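Local structure of aldehyde dehydrogenase (Anabaena variabilis, 4H7N) at residues D89-L92 / A93-R97; D96-C99 / G100-P103; L142-I145 / D146-P149. The protein probably oxidises aldehydes to carboxylic acids with NAD+ as electron acceptor. One frame throughout, in Å; residues are numbered along the deposited sequence. Where two conformers were deposited one is given.

Interaction 1: D89-L92 / A93-R97; sequences DSFL and ASIDR
F91 and I95, one helical turn apart, meet where CD1 of I95 lies over one face of the phenyl ring, a CH-pi contact with 4.2 Å from CD1 to the ring centroid of F91. The F91 ring reaches I95 because its CG stands anti to the backbone N (chi1 171°), and CZ and CE1 are the ring atoms nearest to CD1. Beneath them the backbone is satisfied by i to i+4 bonds: A93 N donates a hydrogen bond to D89 O at 2.9 Å, S94 N one to S90 O at 2.9 Å, and I95 N one to F91 O at 3.1 Å. The next rung is slacker, D96 N to L92 O being straight (169°) but weak, and L92 O also takes a weak second bond from I95 N. This is regular alpha-helix in the middle of helix 82-106, whose F91, L92 and I95 side chains pack on helix 48-64. The two carboxylates look elsewhere for partners. D89 OD1 forms a salt bridge with R67, while D96 OD1 is held twice, by a salt bridge to K60 and a hydrogen bond from Q57 NE2, both on helix 48-64.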
ATOM      1  N   ASP A  89      -9.319  28.126   5.398  1.00 30.58           N
ATOM      2  CA  ASP A  89      -9.899  28.188   4.051  1.00 32.86           C
ATOM      3  C   ASP A  89      -9.615  26.887   3.286  1.00 31.84           C
ATOM      4  O   ASP A  89     -10.490  26.322   2.633  1.00 33.36           O
ATOM      5  CB  ASP A  89      -9.316  29.378   3.286  1.00 35.38           C
ATOM      6  CG  ASP A  89      -9.878  30.717   3.772  1.00 40.33           C
ATOM      7  OD1 ASP A  89     -11.018  30.746   4.296  1.00 40.12           O
ATOM      8  OD2 ASP A  89      -9.165  31.745   3.617  1.00 47.71           O
ATOM      9  N   SER A  90      -8.386  26.428   3.399  1.00 31.10           N
ATOM     10  CA  SER A  90      -7.925  25.200   2.762  1.00 30.55           C
ATOM     11  C   SER A  90      -8.654  23.941   3.297  1.00 30.65           C
ATOM     12  O   SER A  90      -9.114  23.069   2.526  1.00 27.03           O
ATOM     13  CB  SER A  90      -6.419  25.114   2.901  1.00 30.92           C
ATOM     14  OG  SER A  90      -5.969  23.766   2.730  1.00 34.82           O
ATOM     15  N   PHE A  91      -8.806  23.841   4.608  1.00 30.29           N
ATOM     16  CA  PHE A  91      -9.682  22.805   5.219  1.00 29.30           C
ATOM     17  C   PHE A  91     -11.122  22.832   4.665  1.00 29.08           C
ATOM     18  O   PHE A  91     -11.665  21.818   4.259  1.00 29.32           O
ATOM     19  CB  PHE A  91      -9.720  23.002   6.757  1.00 27.87           C
ATOM     20  CG  PHE A  91     -10.735  22.148   7.477  1.00 28.19           C
ATOM     21  CD1 PHE A  91     -10.760  20.801   7.318  1.00 30.16           C
ATOM     22  CD2 PHE A  91     -11.633  22.707   8.326  1.00 31.39           C
ATOM     23  CE1 PHE A  91     -11.668  20.022   8.001  1.00 28.50           C
ATOM     24  CE2 PHE A  91     -12.522  21.958   9.021  1.00 29.87           C
ATOM     25  CZ  PHE A  91     -12.531  20.601   8.867  1.00 29.66           C
ATOM     26  N   LEU A  92     -11.739  23.996   4.679  1.00 30.50           N
ATOM     27  CA  LEU A  92     -13.102  24.125   4.167  1.00 31.87           C
ATOM     28  C   LEU A  92     -13.231  23.735   2.675  1.00 30.82           C
ATOM     29  O   LEU A  92     -14.185  23.058   2.290  1.00 29.99           O
ATOM     30  CB  LEU A  92     -13.626  25.541   4.381  1.00 34.85           C
ATOM     31  CG  LEU A  92     -13.734  25.983   5.851  1.00 37.13           C
ATOM     32  CD1 LEU A  92     -14.072  27.465   5.904  1.00 38.89           C
ATOM     33  CD2 LEU A  92     -14.738  25.169   6.640  1.00 37.81           C
ATOM     34  N   ALA A  93     -12.275  24.132   1.856  1.00 29.69           N
ATOM     35  CA  ALA A  93     -12.313  23.769   0.423  1.00 31.15           C
ATOM     36  C   ALA A  93     -12.065  22.297   0.240  1.00 29.92           C
ATOM     37  O   ALA A  93     -12.567  21.679  -0.699  1.00 26.24           O
ATOM     38  CB  ALA A  93     -11.309  24.566  -0.402  1.00 31.62           C
ATOM     39  N   SER A  94     -11.273  21.714   1.129  1.00 27.89           N
ATOM     40  CA  SER A  94     -11.012  20.291   1.021  1.00 29.38           C
ATOM     41  C   SER A  94     -12.288  19.445   1.332  1.00 27.48           C
ATOM     42  O   SER A  94     -12.537  18.422   0.696  1.00 26.60           O
ATOM     43  CB  SER A  94      -9.792  19.956   1.885  1.00 33.38           C
ATOM     44  OG  SER A  94      -9.761  18.596   2.145  1.00 44.09           O
ATOM     45  N   ILE A  95     -13.137  19.897   2.251  1.00 25.58           N
ATOM     46  CA  ILE A  95     -14.354  19.198   2.510  1.00 26.07           C
ATOM     47  C   ILE A  95     -15.209  19.213   1.237  1.00 27.84           C
ATOM     48  O   ILE A  95     -15.766  18.173   0.816  1.00 28.66           O
ATOM     49  CB  ILE A  95     -15.146  19.896   3.641  1.00 28.48           C
ATOM     50  CG1 ILE A  95     -14.441  19.733   5.016  1.00 29.59           C
ATOM     51  CG2 ILE A  95     -16.561  19.335   3.712  1.00 29.97           C
ATOM     52  CD1 ILE A  95     -15.192  20.464   6.137  1.00 29.22           C
ATOM     53  N   ASP A  96     -15.322  20.397   0.609  1.00 28.12           N
ATOM     54  CA  ASP A  96     -16.054  20.519  -0.650  1.00 29.66           C
ATOM     55  C   ASP A  96     -15.503  19.612  -1.752  1.00 29.92           C
ATOM     56  O   ASP A  96     -16.274  18.914  -2.446  1.00 30.21           O
ATOM     57  CB  ASP A  96     -16.090  21.976  -1.146  1.00 31.83           C
ATOM     58  CG  ASP A  96     -17.019  22.867  -0.291  1.00 35.59           C
ATOM     59  OD1 ASP A  96     -17.712  22.321   0.635  1.00 35.55           O
ATOM     60  OD2 ASP A  96     -17.091  24.104  -0.565  1.00 37.09           O
ATOM     61  N   ARG A  97     -14.201  19.674  -1.952  1.00 29.16           N
ATOM     62  CA  ARG A  97     -13.546  18.922  -3.008  0.80 32.26           C
ATOM     63  C   ARG A  97     -13.737  17.405  -2.884  1.00 29.71           C
ATOM     64  O   ARG A  97     -14.096  16.718  -3.852  1.00 29.83           O
ATOM     65  CB  ARG A  97     -12.063  19.251  -3.023  0.80 35.36           C
ATOM     66  CG  ARG A  97     -11.352  18.658  -4.229  0.80 41.19           C
ATOM     67  CD  ARG A  97      -9.879  19.045  -4.299  0.80 44.17           C
ATOM     68  NE  ARG A  97      -9.224  19.138  -2.995  0.80 46.90           N
ATOM     69  CZ  ARG A  97      -8.664  18.130  -2.318  0.80 49.09           C
ATOM     70  NH1 ARG A  97      -8.094  18.399  -1.143  0.80 44.87           N
ATOM     71  NH2 ARG A  97      -8.684  16.861  -2.785  0.80 50.32           N
TER

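Interaction 2: D96-C99 / G100-P103; sequences DRWC and GLAP
With chi1 of -75° the indole of W98 stands anti to its own carbonyl carbon, and L101 holds CG in the same relation to its carbonyl carbon (chi1 -66°), which brings the leucine's CD1 up to the six-membered ring. The two side chains approach at a slant, L101 CD1 coming to 4.0 Å from W98 CZ3 and nearly as close to CE3. L101 is also pressed against the turn below it, its CG lying 3.4 Å from R97 O. In the conformer given, R97 swings its guanidinium over the indole, NH2 standing 3.4 Å above the plane of the W98 ring and displaced toward the rim. The backbone of helix 82-106 runs on beneath through i to i+4 bonds: G100 N to D96 O, L101 N to R97 O and A102 N to W98 O, each 3.0 Å long, while W98 O takes a weak extra bond from L101 N. The ladder breaks at P103, whose ring nitrogen carries no proton; its CD sits 3.3 Å from C99 O, where a donor would otherwise lie, and the helix kinks here. C99 and P103 both pack on I53 of helix 48-64, and W98 lies against I148, P149 and L152 of helix 147-153. The indole side chain is about 12 Å from that of E232, the predicted active-site residue. Chemically the contact is apolar packing around a large aromatic plane, with a guanidinium nitrogen over one face, displaced toward the rim, and the proline costs the helix one backbone bond at this turn.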
ATOM      1  N   ASP A  96     -15.322  20.397   0.609  1.00 28.12           N
ATOM      2  CA  ASP A  96     -16.054  20.519  -0.650  1.00 29.66           C
ATOM      3  C   ASP A  96     -15.503  19.612  -1.752  1.00 29.92           C
ATOM      4  O   ASP A  96     -16.274  18.914  -2.446  1.00 30.21           O
ATOM      5  CB  ASP A  96     -16.090  21.976  -1.146  1.00 31.83           C
ATOM      6  CG  ASP A  96     -17.019  22.867  -0.291  1.00 35.59           C
ATOM      7  OD1 ASP A  96     -17.712  22.321   0.635  1.00 35.55           O
ATOM      8  OD2 ASP A  96     -17.091  24.104  -0.565  1.00 37.09           O
ATOM      9  N   ARG A  97     -14.201  19.674  -1.952  1.00 29.16           N
ATOM     10  CA  ARG A  97     -13.546  18.922  -3.008  0.80 32.26           C
ATOM     11  C   ARG A  97     -13.737  17.405  -2.884  1.00 29.71           C
ATOM     12  O   ARG A  97     -14.096  16.718  -3.852  1.00 29.83           O
ATOM     13  CB  ARG A  97     -12.063  19.251  -3.023  0.80 35.36           C
ATOM     14  CG  ARG A  97     -11.352  18.658  -4.229  0.80 41.19           C
ATOM     15  CD  ARG A  97      -9.879  19.045  -4.299  0.80 44.17           C
ATOM     16  NE  ARG A  97      -9.224  19.138  -2.995  0.80 46.90           N
ATOM     17  CZ  ARG A  97      -8.664  18.130  -2.318  0.80 49.09           C
ATOM     18  NH1 ARG A  97      -8.094  18.399  -1.143  0.80 44.87           N
ATOM     19  NH2 ARG A  97      -8.684  16.861  -2.785  0.80 50.32           N
ATOM     20  N   TRP A  98     -13.482  16.871  -1.707  1.00 27.81           N
ATOM     21  CA  TRP A  98     -13.740  15.456  -1.471  1.00 26.88           C
ATOM     22  C   TRP A  98     -15.219  15.082  -1.569  1.00 28.81           C
ATOM     23  O   TRP A  98     -15.540  14.020  -2.052  1.00 25.64           O
ATOM     24  CB  TRP A  98     -13.174  15.018  -0.105  1.00 26.82           C
ATOM     25  CG  TRP A  98     -11.700  14.885  -0.128  1.00 26.12           C
ATOM     26  CD1 TRP A  98     -10.777  15.598   0.595  1.00 26.26           C
ATOM     27  CD2 TRP A  98     -10.950  13.977  -0.955  1.00 27.18           C
ATOM     28  NE1 TRP A  98      -9.503  15.179   0.249  1.00 26.79           N
ATOM     29  CE2 TRP A  98      -9.587  14.173  -0.670  1.00 27.00           C
ATOM     30  CE3 TRP A  98     -11.310  12.995  -1.870  1.00 28.88           C
ATOM     31  CZ2 TRP A  98      -8.576  13.454  -1.304  1.00 27.63           C
ATOM     32  CZ3 TRP A  98     -10.310  12.273  -2.495  1.00 30.45           C
ATOM     33  CH2 TRP A  98      -8.955  12.525  -2.207  1.00 28.04           C
ATOM     34  N   CYS A  99     -16.126  15.939  -1.093  1.00 29.84           N
ATOM     35  CA  CYS A  99     -17.554  15.669  -1.295  1.00 31.86           C
ATOM     36  C   CYS A  99     -17.907  15.533  -2.787  1.00 30.73           C
ATOM     37  O   CYS A  99     -18.768  14.710  -3.202  1.00 30.81           O
ATOM     38  CB  CYS A  99     -18.412  16.765  -0.659  1.00 34.55           C
ATOM     39  SG  CYS A  99     -18.538  16.612   1.140  1.00 34.70           S
ATOM     40  N   GLY A 100     -17.248  16.347  -3.592  1.00 30.56           N
ATOM     41  CA  GLY A 100     -17.435  16.322  -5.030  1.00 30.31           C
ATOM     42  C   GLY A 100     -16.906  15.068  -5.673  1.00 31.83           C
ATOM     43  O   GLY A 100     -17.500  14.560  -6.653  1.00 30.98           O
ATOM     44  N   LEU A 101     -15.777  14.566  -5.183  1.00 30.64           N
ATOM     45  CA  LEU A 101     -15.126  13.451  -5.877  1.00 34.03           C
ATOM     46  C   LEU A 101     -15.679  12.120  -5.466  1.00 31.51           C
ATOM     47  O   LEU A 101     -15.660  11.194  -6.237  1.00 32.97           O
ATOM     48  CB  LEU A 101     -13.629  13.417  -5.631  1.00 35.60           C
ATOM     49  CG  LEU A 101     -12.820  14.564  -6.180  1.00 41.77           C
ATOM     50  CD1 LEU A 101     -11.361  14.429  -5.719  1.00 44.47           C
ATOM     51  CD2 LEU A 101     -12.934  14.671  -7.702  1.00 48.43           C
ATOM     52  N   ALA A 102     -16.140  12.022  -4.225  1.00 30.90           N
ATOM     53  CA  ALA A 102     -16.448  10.718  -3.644  1.00 28.90           C
ATOM     54  C   ALA A 102     -17.493   9.856  -4.392  1.00 29.90           C
ATOM     55  O   ALA A 102     -17.257   8.647  -4.506  1.00 30.70           O
ATOM     56  CB  ALA A 102     -16.812  10.836  -2.187  1.00 27.88           C
ATOM     57  N   PRO A 103     -18.620  10.434  -4.873  1.00 29.89           N
ATOM     58  CA  PRO A 103     -19.648   9.554  -5.491  1.00 31.11           C
ATOM     59  C   PRO A 103     -19.094   8.754  -6.655  1.00 33.27           C
ATOM     60  O   PRO A 103     -19.368   7.572  -6.794  1.00 35.46           O
ATOM     61  CB  PRO A 103     -20.753  10.542  -5.911  1.00 31.91           C
ATOM     62  CG  PRO A 103     -20.610  11.644  -4.891  1.00 31.76           C
ATOM     63  CD  PRO A 103     -19.114  11.821  -4.751  1.00 30.18           C
TER

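Interaction 3: L142-I145 / D146-P149; sequences LSMI and DTIP
T147 reaches back over the turn to S143: its CB lies 3.5 Å from S143 O, and from there the two branches part. OG1 donates to S143 O at 2.7 Å, arriving in the carbonyl plane with a C=O...O angle of 156°. CG2, anti to the backbone N (chi1 -59° for OG1), turns to the selenomethionine M144, 4.0 Å from its CE and slightly farther from SE, the two side chains passing at a slant. A serine in place of T147 would lack the CG2 methyl and would probably leave a gap beside CE of M144. A water bridges the same turn: it accepts from D146 N at 2.7 Å and donates to L142 O, and more weakly to S143 O. I148 N makes a nearly straight bond (166°) to M144 O, 3.1 Å long. I145 O, by contrast, is buried without a polar partner, and CD of P149 lies 3.3 Å from it. D146 is tied by salt bridges from OD1 to R452 and from OD2 to R444. The turn thus joins helix 139-144 to helix 147-153, with I145 about 6 Å, side chain to side chain, from E232, the predicted active-site residue; T147 rests on V157 and V159 of strand 156-161, while M144 and I148 pack on helices 48-64 and 82-106.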
ATOM      1  N   LEU A 142      -3.413  19.243   8.552  1.00 25.15           N
ATOM      2  CA  LEU A 142      -2.823  17.911   8.582  1.00 27.11           C
ATOM      3  C   LEU A 142      -3.585  16.894   9.467  1.00 25.40           C
ATOM      4  O   LEU A 142      -3.394  15.710   9.302  1.00 24.58           O
ATOM      5  CB  LEU A 142      -1.314  17.997   8.904  1.00 28.25           C
ATOM      6  CG  LEU A 142      -0.529  18.762   7.814  1.00 30.18           C
ATOM      7  CD1 LEU A 142       0.956  18.922   8.090  1.00 30.66           C
ATOM      8  CD2 LEU A 142      -0.654  18.132   6.426  1.00 33.32           C
ATOM      9  N   SER A 143      -4.432  17.347  10.404  1.00 24.45           N
ATOM     10  CA  SER A 143      -5.305  16.449  11.112  1.00 24.41           C
ATOM     11  C   SER A 143      -6.446  15.971  10.204  1.00 25.25           C
ATOM     12  O   SER A 143      -7.010  14.895  10.446  1.00 26.88           O
ATOM     13  CB  SER A 143      -5.878  17.076  12.388  1.00 23.82           C
ATOM     14  OG  SER A 143      -6.787  18.130  12.108  1.00 26.03           O
HETATM   15  N   MSE A 144      -6.750  16.748   9.165  1.00 24.54           N
HETATM   16  CA  MSE A 144      -7.944  16.526   8.375  1.00 24.82           C
HETATM   17  C   MSE A 144      -7.695  16.028   6.980  1.00 23.89           C
HETATM   18  O   MSE A 144      -8.620  15.589   6.319  1.00 22.04           O
HETATM   19  CB  MSE A 144      -8.707  17.860   8.288  1.00 25.98           C
HETATM   20  CG  MSE A 144      -9.319  18.245   9.636  1.00 26.79           C
HETATM   21 SE   MSE A 144     -10.749  17.023  10.218  0.85 28.61          SE
HETATM   22  CE  MSE A 144      -9.939  16.284  11.762  1.00 24.00           C
ATOM     23  N   ILE A 145      -6.464  16.123   6.503  1.00 24.96           N
ATOM     24  CA  ILE A 145      -6.136  15.753   5.146  1.00 24.76           C
ATOM     25  C   ILE A 145      -6.460  14.309   4.819  1.00 25.55           C
ATOM     26  O   ILE A 145      -6.921  14.041   3.734  1.00 24.36           O
ATOM     27  CB  ILE A 145      -4.644  16.106   4.804  1.00 28.03           C
ATOM     28  CG1 ILE A 145      -4.423  16.097   3.295  1.00 32.95           C
ATOM     29  CG2 ILE A 145      -3.635  15.200   5.500  1.00 28.76           C
ATOM     30  CD1 ILE A 145      -3.076  16.657   2.867  1.00 36.21           C
ATOM     31  N   ASP A 146      -6.217  13.364   5.743  1.00 23.82           N
ATOM     32  CA  ASP A 146      -6.594  11.980   5.538  1.00 23.89           C
ATOM     33  C   ASP A 146      -8.018  11.720   6.083  1.00 22.49           C
ATOM     34  O   ASP A 146      -8.787  10.969   5.542  1.00 21.67           O
ATOM     35  CB  ASP A 146      -5.577  11.044   6.224  1.00 26.92           C
ATOM     36  CG  ASP A 146      -4.136  11.155   5.619  1.00 30.34           C
ATOM     37  OD1 ASP A 146      -3.970  11.055   4.392  1.00 33.58           O
ATOM     38  OD2 ASP A 146      -3.196  11.342   6.393  1.00 38.30           O
ATOM     39  N   THR A 147      -8.371  12.391   7.161  1.00 20.83           N
ATOM     40  CA  THR A 147      -9.633  12.129   7.865  1.00 20.16           C
ATOM     41  C   THR A 147     -10.835  12.293   6.954  1.00 20.43           C
ATOM     42  O   THR A 147     -11.775  11.470   6.953  1.00 21.49           O
ATOM     43  CB  THR A 147      -9.730  13.056   9.101  1.00 20.42           C
ATOM     44  OG1 THR A 147      -8.622  12.821   9.983  1.00 19.69           O
ATOM     45  CG2 THR A 147     -11.037  12.888   9.882  1.00 20.95           C
ATOM     46  N   ILE A 148     -10.843  13.382   6.185  1.00 22.09           N
ATOM     47  CA  ILE A 148     -12.026  13.720   5.381  1.00 22.51           C
ATOM     48  C   ILE A 148     -12.298  12.659   4.308  1.00 20.98           C
ATOM     49  O   ILE A 148     -13.394  12.197   4.226  1.00 22.06           O
ATOM     50  CB  ILE A 148     -11.937  15.129   4.762  1.00 22.05           C
ATOM     51  CG1 ILE A 148     -11.950  16.207   5.850  1.00 23.33           C
ATOM     52  CG2 ILE A 148     -13.040  15.315   3.710  1.00 24.11           C
ATOM     53  CD1 ILE A 148     -13.218  16.268   6.678  1.00 26.34           C
ATOM     54  N   PRO A 149     -11.308  12.292   3.467  1.00 20.52           N
ATOM     55  CA  PRO A 149     -11.646  11.236   2.502  1.00 20.43           C
ATOM     56  C   PRO A 149     -11.957   9.903   3.166  1.00 20.87           C
ATOM     57  O   PRO A 149     -12.847   9.180   2.724  1.00 23.70           O
ATOM     58  CB  PRO A 149     -10.390  11.154   1.596  1.00 20.71           C
ATOM     59  CG  PRO A 149      -9.288  11.916   2.300  1.00 19.66           C
ATOM     60  CD  PRO A 149      -9.997  12.895   3.200  1.00 19.92           C
TER
HETATM   61  O   HOH W   1      -5.520  13.445   8.358  1.00 25.70           O

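Overall arrangement
From the N terminus the chain meets interaction 1 and then interaction 2 on the single helix 82-106, sharing D96 and R97, so the second starts where the first ends, their centres 10 Å apart. Interaction 3 follows later in sequence, at the junction of helices 139-144 and 147-153. All three are local; interactions 1 and 2 overlap and interaction 3 follows them in series; none closes a long loop or nests within another. Space joins what sequence separates: F91 CE1 lies 3.4 Å from M144 CG, and I95 packs against I148, linking interactions 1 and 3, while W98 touches P149 and I148, linking interactions 2 and 3. Helix 82-106 thereby packs along the 142-149 segment, with helix 48-64 packing against both.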